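Local atomic coordinates of pyrrolysyl-tRNA synthetase (Desulfitobacterium hafniense, PDB entry 3DSQ), a protein that probably attaches pyrrolysine to its cognate tRNA at the expense of ATP, as a homodimeric class II aminoacyl-tRNA synthetase. Residues B[24-29]-B[266-271]; B[58-63]-B[281-286]. All coordinates share one frame; numbering follows the deposited sequence.

Interaction 1: residues B[24-29]-B[266-271]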
loop_
_atom_site.group_PDB
_atom_site.type_symbol
_atom_site.label_atom_id
_atom_site.label_comp_id
_atom_site.label_asym_id
_atom_site.label_seq_id
_atom_site.Cartn_x
_atom_site.Cartn_y
_atom_site.Cartn_z
ATOM N N GLU B 24 24.866 -2.339 1.032
ATOM C CA GLU B 24 23.815 -1.326 0.944
ATOM C C GLU B 24 23.953 -0.537 -0.356
ATOM O O GLU B 24 22.963 -0.019 -0.891
ATOM C CB GLU B 24 23.916 -0.313 2.076
ATOM C CG GLU B 24 23.991 -0.870 3.479
ATOM C CD GLU B 24 24.028 0.248 4.501
ATOM O OE1 GLU B 24 24.744 1.246 4.266
ATOM O OE2 GLU B 24 23.348 0.129 5.536
ATOM N N LEU B 25 25.193 -0.405 -0.815
ATOM C CA LEU B 25 25.496 0.321 -2.040
ATOM C C LEU B 25 25.439 -0.605 -3.247
ATOM O O LEU B 25 25.847 -0.234 -4.347
ATOM C CB LEU B 25 26.884 0.958 -1.939
ATOM C CG LEU B 25 27.029 1.959 -0.796
ATOM C CD1 LEU B 25 28.458 2.497 -0.699
ATOM C CD2 LEU B 25 26.042 3.076 -1.025
ATOM N N ASN B 26 24.931 -1.814 -3.033
ATOM C CA ASN B 26 24.807 -2.803 -4.093
ATOM C C ASN B 26 26.097 -3.154 -4.825
ATOM O O ASN B 26 26.134 -3.206 -6.059
ATOM C CB ASN B 26 23.735 -2.366 -5.107
ATOM C CG ASN B 26 22.330 -2.436 -4.528
ATOM O OD1 ASN B 26 21.971 -3.408 -3.854
ATOM N ND2 ASN B 26 21.526 -1.415 -4.791
ATOM N N ALA B 27 27.157 -3.409 -4.062
ATOM C CA ALA B 27 28.429 -3.790 -4.651
ATOM C C ALA B 27 28.247 -5.189 -5.238
ATOM O O ALA B 27 27.277 -5.881 -4.927
ATOM C CB ALA B 27 29.517 -3.803 -3.586
ATOM N N SER B 28 29.178 -5.609 -6.084
ATOM C CA SER B 28 29.077 -6.925 -6.689
ATOM C C SER B 28 29.594 -7.988 -5.738
ATOM O O SER B 28 30.329 -7.686 -4.798
ATOM C CB SER B 28 29.879 -6.984 -7.996
ATOM O OG SER B 28 31.249 -6.718 -7.766
ATOM N N GLY B 29 29.190 -9.230 -5.987
ATOM C CA GLY B 29 29.645 -10.336 -5.172
ATOM C C GLY B 29 31.155 -10.443 -5.269
ATOM O O GLY B 29 31.814 -10.862 -4.312
ATOM N N GLY B 266 19.181 -7.621 -9.512
ATOM C CA GLY B 266 20.441 -8.129 -9.009
ATOM C C GLY B 266 21.040 -7.250 -7.923
ATOM O O GLY B 266 22.243 -7.026 -7.912
ATOM N N THR B 267 20.211 -6.744 -7.013
ATOM C CA THR B 267 20.705 -5.906 -5.932
ATOM C C THR B 267 21.079 -6.780 -4.736
ATOM O O THR B 267 20.771 -7.963 -4.721
ATOM C CB THR B 267 19.667 -4.852 -5.518
ATOM O OG1 THR B 267 18.397 -5.478 -5.315
ATOM C CG2 THR B 267 19.542 -3.779 -6.600
ATOM N N GLN B 268 21.735 -6.203 -3.734
ATOM C CA GLN B 268 22.176 -6.983 -2.575
ATOM C C GLN B 268 21.188 -7.141 -1.426
ATOM O O GLN B 268 20.995 -8.246 -0.925
ATOM C CB GLN B 268 23.486 -6.415 -2.030
ATOM C CG GLN B 268 24.693 -6.680 -2.906
ATOM C CD GLN B 268 25.020 -8.156 -3.005
ATOM O OE1 GLN B 268 24.861 -8.909 -2.041
ATOM N NE2 GLN B 268 25.500 -8.574 -4.165
ATOM N N HIS B 269 20.582 -6.042 -0.995
ATOM C CA HIS B 269 19.618 -6.097 0.097
ATOM C C HIS B 269 18.189 -6.057 -0.434
ATOM O O HIS B 269 17.862 -5.258 -1.320
ATOM C CB HIS B 269 19.819 -4.922 1.061
ATOM C CG HIS B 269 21.003 -5.065 1.970
ATOM N ND1 HIS B 269 21.371 -6.269 2.535
ATOM C CD2 HIS B 269 21.847 -4.136 2.482
ATOM C CE1 HIS B 269 22.387 -6.073 3.357
ATOM N NE2 HIS B 269 22.693 -4.789 3.344
ATOM N N VAL B 270 17.327 -6.911 0.108
ATOM C CA VAL B 270 15.940 -6.920 -0.340
ATOM C C VAL B 270 15.282 -5.614 0.124
ATOM O O VAL B 270 14.240 -5.202 -0.401
ATOM C CB VAL B 270 15.170 -8.144 0.227
ATOM C CG1 VAL B 270 14.945 -7.977 1.728
ATOM C CG2 VAL B 270 13.845 -8.323 -0.522
ATOM N N GLN B 271 15.903 -4.967 1.109
ATOM C CA GLN B 271 15.401 -3.699 1.644
ATOM C C GLN B 271 15.572 -2.565 0.637
ATOM O O GLN B 271 14.831 -1.586 0.662
ATOM C CB GLN B 271 16.156 -3.294 2.918
ATOM C CG GLN B 271 15.821 -4.062 4.201
ATOM C CD GLN B 271 16.369 -5.483 4.221
ATOM O OE1 GLN B 271 17.309 -5.819 3.492
ATOM N NE2 GLN B 271 15.789 -6.323 5.077
HETATM O O HOH W 1 21.218 -3.389 -1.430
HETATM O O HOH W 2 24.696 -5.924 -6.569
#

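Interaction 2: residues B[58-63]-B[281-286]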
loop_
_atom_site.group_PDB
_atom_site.type_symbol
_atom_site.label_atom_id
_atom_site.label_comp_id
_atom_site.label_asym_id
_atom_site.label_seq_id
_atom_site.Cartn_x
_atom_site.Cartn_y
_atom_site.Cartn_z
ATOM N N LYS B 58 23.915 8.076 -6.862
ATOM C CA LYS B 58 23.430 9.433 -7.094
ATOM C C LYS B 58 22.895 9.582 -8.517
ATOM O O LYS B 58 21.896 10.256 -8.727
ATOM C CB LYS B 58 24.553 10.451 -6.853
ATOM C CG LYS B 58 24.781 10.799 -5.386
ATOM C CD LYS B 58 26.125 11.500 -5.169
ATOM C CE LYS B 58 26.292 12.749 -6.039
ATOM N NZ LYS B 58 25.342 13.856 -5.699
ATOM N N ARG B 59 23.563 8.958 -9.487
ATOM C CA ARG B 59 23.121 9.024 -10.881
ATOM C C ARG B 59 21.767 8.343 -11.017
ATOM O O ARG B 59 20.865 8.854 -11.680
ATOM C CB ARG B 59 24.121 8.332 -11.822
ATOM C CG ARG B 59 25.451 9.051 -11.971
ATOM C CD ARG B 59 26.341 8.412 -13.041
ATOM N NE ARG B 59 27.633 9.091 -13.127
ATOM C CZ ARG B 59 28.603 8.774 -13.982
ATOM N NH1 ARG B 59 28.443 7.778 -14.844
ATOM N NH2 ARG B 59 29.739 9.459 -13.979
ATOM N N HIS B 60 21.636 7.178 -10.388
ATOM C CA HIS B 60 20.385 6.439 -10.440
ATOM C C HIS B 60 19.249 7.311 -9.917
ATOM O O HIS B 60 18.170 7.368 -10.518
ATOM C CB HIS B 60 20.486 5.164 -9.608
ATOM C CG HIS B 60 19.338 4.226 -9.812
ATOM N ND1 HIS B 60 19.098 3.599 -11.017
ATOM C CD2 HIS B 60 18.344 3.834 -8.977
ATOM C CE1 HIS B 60 18.002 2.865 -10.916
ATOM N NE2 HIS B 60 17.526 2.990 -9.689
ATOM N N LEU B 61 19.495 8.002 -8.806
ATOM C CA LEU B 61 18.477 8.866 -8.224
ATOM C C LEU B 61 18.076 10.018 -9.136
ATOM O O LEU B 61 16.931 10.466 -9.099
ATOM C CB LEU B 61 18.942 9.405 -6.863
ATOM C CG LEU B 61 18.819 8.362 -5.745
ATOM C CD1 LEU B 61 19.318 8.911 -4.414
ATOM C CD2 LEU B 61 17.357 7.949 -5.632
ATOM N N GLU B 62 19.015 10.498 -9.948
ATOM C CA GLU B 62 18.729 11.591 -10.869
ATOM C C GLU B 62 17.647 11.155 -11.838
ATOM O O GLU B 62 16.735 11.910 -12.167
ATOM C CB GLU B 62 19.992 11.981 -11.640
ATOM C CG GLU B 62 20.929 12.848 -10.843
ATOM C CD GLU B 62 20.252 14.120 -10.379
ATOM O OE1 GLU B 62 19.779 14.894 -11.244
ATOM O OE2 GLU B 62 20.192 14.347 -9.151
ATOM N N GLN B 63 17.773 9.919 -12.288
ATOM C CA GLN B 63 16.831 9.311 -13.201
ATOM C C GLN B 63 15.435 9.347 -12.559
ATOM O O GLN B 63 14.425 9.627 -13.217
ATOM C CB GLN B 63 17.286 7.874 -13.451
ATOM C CG GLN B 63 16.391 7.023 -14.320
ATOM C CD GLN B 63 16.883 5.589 -14.380
ATOM O OE1 GLN B 63 17.937 5.301 -14.956
ATOM N NE2 GLN B 63 16.130 4.682 -13.768
ATOM N N ASP B 281 14.228 3.753 -4.304
ATOM C CA ASP B 281 14.411 3.223 -5.654
ATOM C C ASP B 281 15.730 2.446 -5.795
ATOM O O ASP B 281 16.457 2.585 -6.785
ATOM C CB ASP B 281 14.332 4.384 -6.654
ATOM C CG ASP B 281 14.193 3.921 -8.109
ATOM O OD1 ASP B 281 13.669 2.821 -8.368
ATOM O OD2 ASP B 281 14.599 4.684 -9.001
ATOM N N GLY B 282 16.020 1.626 -4.787
ATOM C CA GLY B 282 17.220 0.809 -4.781
ATOM C C GLY B 282 18.499 1.494 -4.330
ATOM O O GLY B 282 19.538 0.854 -4.288
ATOM N N VAL B 283 18.439 2.776 -3.985
ATOM C CA VAL B 283 19.640 3.507 -3.573
ATOM C C VAL B 283 19.664 3.893 -2.086
ATOM O O VAL B 283 18.721 4.490 -1.590
ATOM C CB VAL B 283 19.800 4.806 -4.411
ATOM C CG1 VAL B 283 21.105 5.491 -4.068
ATOM C CG2 VAL B 283 19.738 4.479 -5.906
ATOM N N ARG B 284 20.750 3.555 -1.385
ATOM C CA ARG B 284 20.884 3.902 0.035
ATOM C C ARG B 284 20.998 5.419 0.052
ATOM O O ARG B 284 21.775 5.988 -0.706
ATOM C CB ARG B 284 22.145 3.255 0.622
ATOM C CG ARG B 284 22.386 3.539 2.104
ATOM C CD ARG B 284 21.396 2.822 3.022
ATOM N NE ARG B 284 21.734 3.072 4.423
ATOM C CZ ARG B 284 21.409 4.168 5.103
ATOM N NH1 ARG B 284 20.710 5.143 4.533
ATOM N NH2 ARG B 284 21.824 4.311 6.354
ATOM N N LEU B 285 20.243 6.084 0.921
ATOM C CA LEU B 285 20.242 7.544 0.936
ATOM C C LEU B 285 21.422 8.317 1.519
ATOM O O LEU B 285 21.718 9.425 1.059
ATOM C CB LEU B 285 18.942 8.042 1.564
ATOM C CG LEU B 285 17.709 7.668 0.727
ATOM C CD1 LEU B 285 16.453 7.898 1.527
ATOM C CD2 LEU B 285 17.694 8.482 -0.579
ATOM N N ASN B 286 22.106 7.760 2.509
ATOM C CA ASN B 286 23.225 8.486 3.090
ATOM C C ASN B 286 24.473 8.393 2.212
ATOM O O ASN B 286 25.508 7.892 2.641
ATOM C CB ASN B 286 23.515 7.964 4.500
ATOM C CG ASN B 286 24.087 6.582 4.493
ATOM O OD1 ASN B 286 23.741 5.768 3.644
ATOM N ND2 ASN B 286 24.962 6.296 5.449
HETATM O O HOH W 3 16.208 5.829 -11.115
HETATM O O HOH W 4 15.218 1.267 -9.568
#

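Interaction 1: residues B[24-29]-B[266-271]
A Schellman motif closing helix 16-24 presents its C-prime residue, Asn26, to the loop 266-271 that follows helix 257-265, and Gln268 receives it. In the motif Ala27 N bonds to Leu22 O and Asn26 N to Lys23 O, while the positive phi of Asn26 turns the chain out of the helix. CG of Asn26 stands anti to its own carbonyl carbon (chi1 -70°), which carries the amide across to the other loop. There OD1 accepts a hydrogen bond from Gln268 N at 2.8 Å, nearly straight (N-H...O 170°), with the donor tilted out of the carbonyl plane. Water 1 accepts a hydrogen bond from His269 N at 2.8 Å; its approach to Asn26 OD1 is unusually short, so a bond there is doubtful. Thr267 lies alongside the amide, pointing the same way, with its CG2 3.6 Å from Asn26 ND2. With an alanine here the amide is gone, and Gln268 N would probably be left without its acceptor and Thr267 without the group it lies against. Near the helix end, CD2 of the His269 ring approaches Glu24 CA obliquely at 3.8 Å, and the Glu24 carboxylate plane is steeply inclined to that ring. Lys23 also touches the side chains of Gln268 and His269. The Gln268 chain bends at chi2 (-65°) and brings its amide back to the 24-29 backbone: CG lies 3.4 Å from Ala27 O, and NE2 gives that oxygen a weak hydrogen bond of 3.3 Å.

Interaction 2: residues B[58-63]-B[281-286]
Apolar contacts join helix 39-68 to the short hairpin strand 283-284, with Leu61 crossing Val283 obliquely. Leu61 CD1 is 3.9 Å from Val283 CG1 and 4.2 Å from Leu285 CD2, so one methyl meets both residues. The other branch of Val283 serves the histidine: CG2, placed anti to its carbonyl carbon because CG1 is anti to the backbone N (chi1 -175°), reaches the edge of the His60 ring, 3.4 Å from CD2.

Polar contacts gather on the same ring edge. Asp281 O lies in the ring plane, 3.1 Å from His60 NE2, and the carboxylate of Asp281 is turned 32° from the ring. Water 4 also lies in plane, 2.9 Å from His60 NE2, while water 3 sits over a ring face and connects the two residues, donating to His60 O and Asp281 OD2. The carboxylate has further partners, since OD1 accepts a hydrogen bond from Ala72 N and OD2 forms a salt bridge with Lys68, which together probably hold its rotation.

Leu280 of strand 279-280, the partner strand of 283-284, touches both Leu61 and Leu285, and Leu145 of the second subunit packs on Leu61, so this part of helix 39-68 also faces the dimer partner.

In the fold
Interactions 1 and 2 have centres 13 Å apart and join the same two regions: the N-terminal helical region, through the 24-29 turn and helix segment 58-63, and the C-terminal part of the chain, through 266-271 and 281-286. They meet directly. Asn26 ND2 lies 3.1 Å from Gly282 O, Leu25 CD2 lies 4.2 Å from Arg284 CB, and Glu24 OE1 stands 3.5 Å from Arg284 NE, a long, weak ion pair. Leu25 also packs on Leu53 and Met54 of helix 39-68, the helix that carries 58-63. Toward the sodium site, Gln167, one of its three residues, bonds to the backbone at Gln268 and Val270; the side chain of His269 is about 12 Å from the ion.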